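Local coordinates for protein putative Type I topoisomerase (Deinococcus radiodurans, PDB 3M4A) that probably relaxes supercoiled DNA as a type IB topoisomerase, breaking one strand without ATP, letting DNA pass and rejoining it, at residues 243-257 against 290-304. Numbering follows the deposited sequence.
Sequences GTLLAAEYLAQQGTE and ICPVIFDRYLDGKVL
Tyr298 and Leu251 meet toward the C-terminal ends of a near-parallel helix pair, 243-254 against 292-299, whose axes run 13° apart at a closest approach of 9.8 Å. The pair belongs to the helical catalytic region of this type IB topoisomerase, about 16 Å from the bound DNA at the nearest atoms, and illustrates how apolar packing can run along such an interface while the direct hydrogen bonds between the segments lie near its two ends. Leu251 divides its branches: CD2 sits 3.9 Å above the Tyr298 ring, directly over the centroid, a CH-pi contact, whereas CD1 reaches Ile294 CG2 and Phe295 CD1. With CG anti to the backbone N (chi1 -176°), Tyr298 swings its ring across to the first helix; a water lies over its other face. Alanines on this face let the second segment's larger side chains pack against the first helix: Ala247 meets Ile290, Ala248 in the middle meets Ile294 and Leu304, and Ala252 CB lies 3.9 Å from Val303 CB. Helix 323-337 covers Ile294 from outside the pair.

Near the N-terminal end of 292-299, Cys291 N donates to Thr244 OG1 in a nearly straight bond of 3.0 Å, while that hydroxyl is also hydrogen-bonded to Thr240 O; Cys291 SG caps the helix through a weak bond from Val293 N. One water bridges Ala248 O and Leu304 N, tying the returning chain to the first helix after a Schellman motif at Gly301 has ended the second. A phenylalanine in place of Tyr298 would lack the hydroxyl, which would probably leave the Gly255 carbonyl without this donor and the chain after helix 243-254 less firmly held to the second helix. That bond, Tyr298 OH to Gly255 O, spans 2.7 Å, with the hydroxyl oxygen tilted 27° from the carbonyl plane.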
# COMPACT_ATOMS: atom_id res chain seq x y z
N GLY A 243 -7.33 4.13 -2.94
CA GLY A 243 -8.48 4.68 -3.66
C GLY A 243 -9.77 4.69 -2.86
O GLY A 243 -10.49 5.67 -2.85
N THR A 244 -10.03 3.58 -2.17
CA THR A 244 -11.20 3.42 -1.31
C THR A 244 -11.12 4.40 -0.12
O THR A 244 -12.11 5.07 0.20
CB THR A 244 -11.33 1.97 -0.84
OG1 THR A 244 -11.52 1.12 -1.97
CG2 THR A 244 -12.50 1.80 0.15
N LEU A 245 -9.93 4.52 0.47
CA LEU A 245 -9.70 5.44 1.59
C LEU A 245 -9.95 6.89 1.16
O LEU A 245 -10.67 7.63 1.82
CB LEU A 245 -8.29 5.26 2.14
CG LEU A 245 -7.91 6.21 3.27
CD1 LEU A 245 -8.74 5.95 4.52
CD2 LEU A 245 -6.41 6.15 3.58
N LEU A 246 -9.34 7.29 0.04
CA LEU A 246 -9.50 8.65 -0.48
C LEU A 246 -10.97 8.96 -0.77
O LEU A 246 -11.47 10.02 -0.41
CB LEU A 246 -8.62 8.89 -1.72
CG LEU A 246 -8.47 10.34 -2.17
CD1 LEU A 246 -7.70 11.14 -1.16
CD2 LEU A 246 -7.77 10.40 -3.52
N ALA A 247 -11.67 8.01 -1.39
CA ALA A 247 -13.11 8.14 -1.61
C ALA A 247 -13.87 8.31 -0.30
O ALA A 247 -14.72 9.20 -0.17
CB ALA A 247 -13.63 6.95 -2.40
N ALA A 248 -13.55 7.48 0.68
CA ALA A 248 -14.26 7.54 1.96
C ALA A 248 -14.02 8.88 2.69
O ALA A 248 -14.94 9.47 3.26
CB ALA A 248 -13.85 6.36 2.84
N GLU A 249 -12.78 9.35 2.65
CA GLU A 249 -12.42 10.66 3.23
C GLU A 249 -13.15 11.79 2.55
O GLU A 249 -13.71 12.67 3.20
CB GLU A 249 -10.92 10.89 3.08
CG GLU A 249 -10.08 10.07 4.01
CD GLU A 249 -8.58 10.22 3.78
OE1 GLU A 249 -8.15 10.52 2.63
OE2 GLU A 249 -7.84 10.03 4.74
N TYR A 250 -13.14 11.74 1.22
CA TYR A 250 -13.84 12.72 0.40
C TYR A 250 -15.31 12.77 0.78
O TYR A 250 -15.83 13.82 1.06
CB TYR A 250 -13.68 12.38 -1.06
CG TYR A 250 -14.21 13.40 -2.04
CD1 TYR A 250 -13.42 14.47 -2.47
CD2 TYR A 250 -15.48 13.27 -2.57
CE1 TYR A 250 -13.89 15.39 -3.38
CE2 TYR A 250 -15.96 14.20 -3.50
CZ TYR A 250 -15.15 15.26 -3.89
OH TYR A 250 -15.62 16.17 -4.82
N LEU A 251 -15.98 11.63 0.81
CA LEU A 251 -17.40 11.62 1.14
C LEU A 251 -17.68 12.14 2.56
O LEU A 251 -18.64 12.88 2.80
CB LEU A 251 -17.98 10.22 0.91
CG LEU A 251 -17.99 9.75 -0.55
CD1 LEU A 251 -18.35 8.27 -0.67
CD2 LEU A 251 -18.94 10.61 -1.40
N ALA A 252 -16.84 11.76 3.52
CA ALA A 252 -17.01 12.21 4.90
C ALA A 252 -16.88 13.74 4.98
O ALA A 252 -17.63 14.42 5.70
CB ALA A 252 -15.99 11.54 5.81
N GLN A 253 -15.95 14.27 4.20
CA GLN A 253 -15.67 15.70 4.21
C GLN A 253 -16.73 16.50 3.47
O GLN A 253 -17.16 17.56 3.94
CB GLN A 253 -14.27 15.93 3.67
CG GLN A 253 -13.26 15.45 4.67
CD GLN A 253 -11.86 15.29 4.10
OE1 GLN A 253 -11.50 15.91 3.09
NE2 GLN A 253 -11.07 14.47 4.76
N GLN A 254 -17.17 15.98 2.32
CA GLN A 254 -18.26 16.63 1.57
C GLN A 254 -19.53 16.63 2.41
O GLN A 254 -20.22 17.65 2.52
CB GLN A 254 -18.52 15.92 0.24
CG GLN A 254 -17.35 15.96 -0.75
CD GLN A 254 -16.73 17.35 -0.88
OE1 GLN A 254 -17.42 18.31 -1.25
NE2 GLN A 254 -15.45 17.46 -0.54
N GLY A 255 -19.83 15.49 3.01
CA GLY A 255 -20.97 15.35 3.91
C GLY A 255 -22.12 14.70 3.18
O GLY A 255 -22.20 14.73 1.95
N THR A 256 -23.03 14.12 3.96
CA THR A 256 -24.17 13.39 3.44
C THR A 256 -25.22 14.34 2.87
O THR A 256 -25.21 15.55 3.14
CB THR A 256 -24.81 12.51 4.53
OG1 THR A 256 -25.12 13.31 5.67
CG2 THR A 256 -23.86 11.38 4.95
N GLU A 257 -26.09 13.78 2.04
CA GLU A 257 -27.14 14.53 1.36
C GLU A 257 -28.48 13.99 1.83
O GLU A 257 -28.59 12.80 2.13
CB GLU A 257 -27.01 14.37 -0.15
CG GLU A 257 -25.84 15.14 -0.76
CD GLU A 257 -25.98 16.64 -0.61
OE1 GLU A 257 -27.12 17.13 -0.43
OE2 GLU A 257 -24.95 17.35 -0.66
N ILE A 290 -12.48 1.56 -6.12
CA ILE A 290 -13.24 1.96 -4.93
C ILE A 290 -14.19 0.84 -4.53
O ILE A 290 -15.05 0.42 -5.32
CB ILE A 290 -14.08 3.24 -5.18
CG1 ILE A 290 -13.21 4.43 -5.62
CG2 ILE A 290 -14.85 3.63 -3.92
CD1 ILE A 290 -13.99 5.62 -6.11
N CYS A 291 -14.06 0.36 -3.30
CA CYS A 291 -14.98 -0.67 -2.79
C CYS A 291 -16.40 -0.09 -2.69
O CYS A 291 -16.61 0.93 -2.06
CB CYS A 291 -14.49 -1.20 -1.43
SG CYS A 291 -15.61 -2.41 -0.72
N PRO A 292 -17.40 -0.76 -3.30
CA PRO A 292 -18.74 -0.19 -3.32
C PRO A 292 -19.40 -0.07 -1.96
O PRO A 292 -20.34 0.71 -1.77
CB PRO A 292 -19.53 -1.18 -4.20
CG PRO A 292 -18.80 -2.44 -4.13
CD PRO A 292 -17.33 -2.07 -3.97
N VAL A 293 -18.90 -0.81 -0.98
CA VAL A 293 -19.42 -0.70 0.37
C VAL A 293 -19.40 0.74 0.88
O VAL A 293 -20.33 1.19 1.53
CB VAL A 293 -18.68 -1.66 1.33
CG1 VAL A 293 -19.07 -1.39 2.79
CG2 VAL A 293 -18.98 -3.11 0.94
N ILE A 294 -18.35 1.50 0.56
CA ILE A 294 -18.21 2.89 1.00
C ILE A 294 -19.36 3.76 0.45
O ILE A 294 -19.89 4.64 1.15
CB ILE A 294 -16.81 3.44 0.57
CG1 ILE A 294 -15.75 3.02 1.60
CG2 ILE A 294 -16.80 4.95 0.42
CD1 ILE A 294 -15.61 1.52 1.78
N PHE A 295 -19.72 3.50 -0.81
CA PHE A 295 -20.82 4.20 -1.49
C PHE A 295 -22.18 3.79 -0.91
O PHE A 295 -23.02 4.64 -0.68
CB PHE A 295 -20.77 3.93 -3.00
CG PHE A 295 -19.68 4.68 -3.73
CD1 PHE A 295 -18.70 5.40 -3.05
CD2 PHE A 295 -19.65 4.67 -5.12
CE1 PHE A 295 -17.72 6.09 -3.75
CE2 PHE A 295 -18.65 5.36 -5.82
CZ PHE A 295 -17.69 6.06 -5.11
N ASP A 296 -22.36 2.49 -0.67
CA ASP A 296 -23.56 1.99 0.04
C ASP A 296 -23.79 2.73 1.35
O ASP A 296 -24.88 3.25 1.62
CB ASP A 296 -23.47 0.49 0.34
CG ASP A 296 -23.55 -0.39 -0.89
OD1 ASP A 296 -24.05 0.06 -1.96
OD2 ASP A 296 -23.09 -1.54 -0.78
N ARG A 297 -22.75 2.81 2.18
CA ARG A 297 -22.89 3.51 3.44
C ARG A 297 -23.24 4.98 3.25
O ARG A 297 -24.13 5.51 3.93
CB ARG A 297 -21.64 3.33 4.31
CG ARG A 297 -21.36 1.90 4.70
CD ARG A 297 -22.43 1.24 5.58
NE ARG A 297 -22.01 -0.13 5.80
CZ ARG A 297 -22.24 -1.15 4.97
NH1 ARG A 297 -22.96 -0.96 3.86
NH2 ARG A 297 -21.77 -2.35 5.24
N TYR A 298 -22.58 5.64 2.30
CA TYR A 298 -22.88 7.04 2.02
C TYR A 298 -24.35 7.24 1.65
O TYR A 298 -24.99 8.17 2.13
CB TYR A 298 -21.97 7.56 0.90
CG TYR A 298 -22.18 9.02 0.63
CD1 TYR A 298 -21.73 9.98 1.54
CD2 TYR A 298 -22.85 9.46 -0.52
CE1 TYR A 298 -21.92 11.33 1.30
CE2 TYR A 298 -23.05 10.80 -0.77
CZ TYR A 298 -22.59 11.74 0.14
OH TYR A 298 -22.79 13.08 -0.09
N LEU A 299 -24.87 6.36 0.82
CA LEU A 299 -26.26 6.43 0.38
C LEU A 299 -27.27 6.20 1.51
O LEU A 299 -28.42 6.66 1.42
CB LEU A 299 -26.50 5.45 -0.78
CG LEU A 299 -25.84 5.90 -2.08
CD1 LEU A 299 -25.89 4.80 -3.13
CD2 LEU A 299 -26.46 7.17 -2.60
N ASP A 300 -26.83 5.53 2.56
CA ASP A 300 -27.60 5.35 3.79
C ASP A 300 -27.27 6.40 4.86
O ASP A 300 -27.69 6.25 6.02
CB ASP A 300 -27.37 3.93 4.34
CG ASP A 300 -28.12 2.86 3.55
OD1 ASP A 300 -29.04 3.21 2.79
OD2 ASP A 300 -27.79 1.67 3.70
N GLY A 301 -26.51 7.43 4.49
CA GLY A 301 -26.21 8.56 5.38
C GLY A 301 -25.11 8.32 6.39
O GLY A 301 -25.05 8.98 7.44
N LYS A 302 -24.21 7.38 6.09
CA LYS A 302 -23.14 7.02 7.01
C LYS A 302 -21.78 7.25 6.35
O LYS A 302 -21.59 6.90 5.19
CB LYS A 302 -23.27 5.57 7.45
CG LYS A 302 -24.57 5.30 8.24
CD LYS A 302 -24.78 3.82 8.47
CE LYS A 302 -25.97 3.56 9.40
NZ LYS A 302 -26.77 2.43 8.90
N VAL A 303 -20.85 7.81 7.11
CA VAL A 303 -19.51 8.14 6.59
C VAL A 303 -18.46 7.70 7.61
O VAL A 303 -18.81 7.14 8.67
CB VAL A 303 -19.38 9.65 6.30
CG1 VAL A 303 -20.30 10.03 5.12
CG2 VAL A 303 -19.71 10.49 7.54
N LEU A 304 -17.18 7.92 7.32
CA LEU A 304 -16.11 7.44 8.21
C LEU A 304 -16.33 7.85 9.67
O LEU A 304 -16.11 7.06 10.58
CB LEU A 304 -14.75 7.95 7.76
CG LEU A 304 -14.18 7.35 6.48
CD1 LEU A 304 -12.85 8.05 6.12
CD2 LEU A 304 -14.01 5.84 6.60
O HOH W 1 -17.07 8.04 4.29
O HOH W 2 -25.76 10.90 1.76
O HOH W 3 -28.85 9.64 0.91